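Side-chain contacts in vacuolar protein sorting-associated protein IST1 (PDB 3GGY), which takes part in a late step of multivesicular-body cargo sorting and regulates recruitment of the ATPase VPS4 to the ESCRT-III complex: residues A[58-61]-A[62-66]; A[168-171]-A[172-175]. One frame throughout, in Å; residues are numbered along the deposited sequence.

Contact 1: residues A[58-61]-A[62-66]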
# COMPACT_ATOMS: atom_id res chain seq x y z
N GLU A 58 8.75 15.44 -3.19
CA GLU A 58 7.31 15.21 -3.23
C GLU A 58 7.03 13.78 -3.70
O GLU A 58 6.15 13.11 -3.16
CB GLU A 58 6.65 16.22 -4.17
CG GLU A 58 6.87 17.66 -3.73
CD GLU A 58 6.19 18.67 -4.62
OE1 GLU A 58 6.44 18.66 -5.84
OE2 GLU A 58 5.39 19.49 -4.09
N THR A 59 7.78 13.32 -4.69
CA THR A 59 7.62 11.98 -5.22
C THR A 59 8.04 10.95 -4.17
O THR A 59 7.38 9.94 -3.97
CB THR A 59 8.47 11.79 -6.49
OG1 THR A 59 8.05 12.74 -7.49
CG2 THR A 59 8.31 10.38 -7.05
N LEU A 60 9.15 11.23 -3.50
CA LEU A 60 9.66 10.34 -2.46
C LEU A 60 8.65 10.16 -1.33
O LEU A 60 8.47 9.07 -0.80
CB LEU A 60 10.97 10.91 -1.90
CG LEU A 60 11.61 10.21 -0.70
CD1 LEU A 60 11.86 8.74 -1.01
CD2 LEU A 60 12.92 10.91 -0.35
N ILE A 61 7.98 11.25 -0.95
CA ILE A 61 6.98 11.20 0.10
C ILE A 61 5.89 10.23 -0.29
O ILE A 61 5.46 9.40 0.53
CB ILE A 61 6.38 12.61 0.35
CG1 ILE A 61 7.43 13.47 1.06
CG2 ILE A 61 5.11 12.52 1.19
CD1 ILE A 61 7.07 14.93 1.16
N HIS A 62 5.43 10.31 -1.53
CA HIS A 62 4.40 9.40 -1.99
C HIS A 62 4.94 7.97 -2.04
O HIS A 62 4.24 7.02 -1.69
CB HIS A 62 3.87 9.81 -3.36
CG HIS A 62 2.86 8.86 -3.92
ND1 HIS A 62 3.22 7.66 -4.51
CD2 HIS A 62 1.51 8.90 -3.93
CE1 HIS A 62 2.12 7.00 -4.85
NE2 HIS A 62 1.07 7.73 -4.51
N ASP A 63 6.19 7.82 -2.47
CA ASP A 63 6.80 6.49 -2.54
C ASP A 63 6.84 5.83 -1.16
O ASP A 63 6.58 4.64 -1.04
CB ASP A 63 8.22 6.56 -3.11
CG ASP A 63 8.25 6.93 -4.59
OD1 ASP A 63 7.24 6.71 -5.28
OD2 ASP A 63 9.30 7.43 -5.05
N ASP A 64 7.18 6.61 -0.12
CA ASP A 64 7.23 6.07 1.23
C ASP A 64 5.85 5.67 1.74
O ASP A 64 5.69 4.65 2.41
CB ASP A 64 7.85 7.09 2.20
CG ASP A 64 9.37 7.16 2.09
OD1 ASP A 64 9.98 6.22 1.52
OD2 ASP A 64 9.94 8.15 2.60
N ILE A 65 4.83 6.47 1.41
CA ILE A 65 3.47 6.16 1.82
C ILE A 65 3.01 4.87 1.13
O ILE A 65 2.35 4.02 1.74
CB ILE A 65 2.51 7.32 1.46
CG1 ILE A 65 2.81 8.53 2.34
CG2 ILE A 65 1.05 6.88 1.66
CD1 ILE A 65 2.10 9.79 1.91
N HIS A 66 3.39 4.71 -0.13
CA HIS A 66 3.01 3.52 -0.88
C HIS A 66 3.67 2.28 -0.29
O HIS A 66 3.08 1.21 -0.24
CB HIS A 66 3.40 3.66 -2.35
CG HIS A 66 2.83 2.59 -3.23
ND1 HIS A 66 1.49 2.54 -3.56
CD2 HIS A 66 3.41 1.53 -3.83
CE1 HIS A 66 1.27 1.49 -4.33
NE2 HIS A 66 2.42 0.86 -4.51
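Ile61 and Ile65 meet one turn apart on helix 50-82, the second of the two long helices that pair in this ESCRT-III-like N-terminal domain. The two isoleucines leave the helix in the same direction, with CG2 of Ile61 4.1 Å from CD1 of Ile65. In Ile65 the first torsion sets CG1 anti to the carbonyl carbon (chi1 -69°), which brings CG1 to 3.3 Å from Ile61 O. That same oxygen accepts the backbone N-H of Ile65 at 3.1 Å. The same i to i+4 alpha-helical bonding continues along the backbone: Asp63 N donates to Thr59 O at 2.9 Å, whereas His62 N to Glu58 O is weak at 3.3 Å.

In the helical hairpin formed with helix 8-46, Leu60 and Asp64 both touch Ala34. Their side chains cross at an angle, and Leu60 CD1 comes 4.0 Å from Asp64 OD1. The other carboxylate oxygen, OD2, forms a salt bridge with Arg38 and a hydrogen bond with Tyr172, two partners on this one oxygen, which probably limit how the carboxylate can turn. On a more open flank of the helix, Thr59 and Asp63 extend together, with CG2 of Thr59 3.7 Å from OD2 of Asp63.

Contact 2: residues A[168-171]-A[172-175]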
# COMPACT_ATOMS: atom_id res chain seq x y z
N LEU A 168 6.22 19.19 5.56
CA LEU A 168 6.71 17.82 5.45
C LEU A 168 7.84 17.73 4.43
O LEU A 168 8.78 16.97 4.61
CB LEU A 168 5.57 16.87 5.04
CG LEU A 168 5.95 15.39 4.94
CD1 LEU A 168 6.51 14.90 6.26
CD2 LEU A 168 4.73 14.58 4.55
N VAL A 169 7.74 18.50 3.35
CA VAL A 169 8.79 18.50 2.35
C VAL A 169 10.06 19.04 3.00
O VAL A 169 11.14 18.48 2.82
CB VAL A 169 8.42 19.39 1.14
CG1 VAL A 169 9.61 19.50 0.19
CG2 VAL A 169 7.24 18.79 0.41
N ASP A 170 9.92 20.11 3.78
CA ASP A 170 11.07 20.70 4.46
C ASP A 170 11.68 19.69 5.43
O ASP A 170 12.90 19.60 5.56
CB ASP A 170 10.68 21.96 5.24
CG ASP A 170 10.38 23.13 4.33
OD1 ASP A 170 10.82 23.11 3.16
OD2 ASP A 170 9.72 24.08 4.80
N LEU A 171 10.82 18.94 6.11
CA LEU A 171 11.30 17.95 7.06
C LEU A 171 12.10 16.87 6.32
O LEU A 171 13.16 16.46 6.78
CB LEU A 171 10.12 17.31 7.80
CG LEU A 171 10.49 16.25 8.84
CD1 LEU A 171 11.38 16.87 9.91
CD2 LEU A 171 9.22 15.67 9.47
N TYR A 172 11.59 16.43 5.17
CA TYR A 172 12.31 15.42 4.39
C TYR A 172 13.67 15.94 3.93
O TYR A 172 14.67 15.21 3.95
CB TYR A 172 11.48 15.01 3.17
CG TYR A 172 10.72 13.71 3.34
CD1 TYR A 172 9.76 13.57 4.34
CD2 TYR A 172 10.97 12.62 2.51
CE1 TYR A 172 9.07 12.37 4.51
CE2 TYR A 172 10.28 11.42 2.67
CZ TYR A 172 9.33 11.30 3.67
OH TYR A 172 8.66 10.11 3.84
N LEU A 173 13.71 17.19 3.50
CA LEU A 173 14.96 17.78 3.04
C LEU A 173 15.97 17.80 4.18
O LEU A 173 17.14 17.46 3.99
CB LEU A 173 14.71 19.20 2.53
CG LEU A 173 13.95 19.27 1.21
CD1 LEU A 173 13.47 20.69 0.95
CD2 LEU A 173 14.85 18.78 0.09
N LYS A 174 15.52 18.18 5.38
CA LYS A 174 16.40 18.23 6.53
C LYS A 174 16.91 16.84 6.93
O LYS A 174 18.07 16.68 7.31
CB LYS A 174 15.69 18.87 7.72
CG LYS A 174 15.32 20.33 7.50
CD LYS A 174 14.62 20.91 8.71
CE LYS A 174 14.20 22.35 8.46
NZ LYS A 174 13.49 22.93 9.64
N GLU A 175 16.05 15.83 6.83
CA GLU A 175 16.48 14.48 7.20
C GLU A 175 17.43 13.92 6.14
O GLU A 175 18.37 13.20 6.46
CB GLU A 175 15.26 13.58 7.42
CG GLU A 175 14.30 14.16 8.45
CD GLU A 175 13.18 13.22 8.87
OE1 GLU A 175 12.73 12.40 8.04
OE2 GLU A 175 12.75 13.31 10.04
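Leu168 flanks the ring of Tyr172 one turn further along helix 166-179, a short helix packed against the long-helix hairpin of this ESCRT-III-like domain. CD1 of Leu168 is 4.0 Å from CE1 of Tyr172. Turned off the staggered position (chi1 -100°), the tyrosine has its ring atom CD1 3.5 Å from Leu168 O, the oxygen that also accepts Tyr172 N at 2.9 Å.

The tightly packed part is formed by Val169 and Leu173, both buried: CG1 of Val169 reaches CD1 of Leu173 at 4.1 Å, and both residues touch Val57 of helix 50-82. Tyr172 also packs on Val57. An alanine here, without the ring and the hydroxyl that serves Asp64, would probably leave that carboxylate short of one polar partner and open a gap beside Leu168 CD1.

Asp170 and Lys174 lie on a looser flank, partly covered by Leu191, which touches both. They are oppositely charged, but OD2 of Asp170 and NZ of Lys174 stand 6.2 Å apart and form no salt bridge; Lys174 instead runs extended, its CG close to Asp170 O. On the solvent side Leu171 and Glu175, both exposed, cross at a slant, and the meeting is between a methyl group and a carboxylate oxygen: CD1 of Leu171 lies 3.8 Å from OE2 of Glu175.

In the fold
From the N terminus, the chain runs along helix 8-46 and turns into helix 50-82, where contact 1 lies; after a series of shorter helices it reaches helix 166-179 and contact 2. Each contact joins adjoining segments of one helix, so neither closes a loop, and the two follow in series without nesting or crossing. The longer-range tie is between them: their centres are about 12 Å apart, and the Tyr172 ring packs on Leu60, with Tyr172 CE2 3.8 Å from Leu60 CG. Ile61 CD1 likewise meets Val169 CG2 at 3.9 Å. Through these meetings helix 166-179 packs on helix 50-82, while Arg38 of helix 8-46 touches both Asp64 and Tyr172.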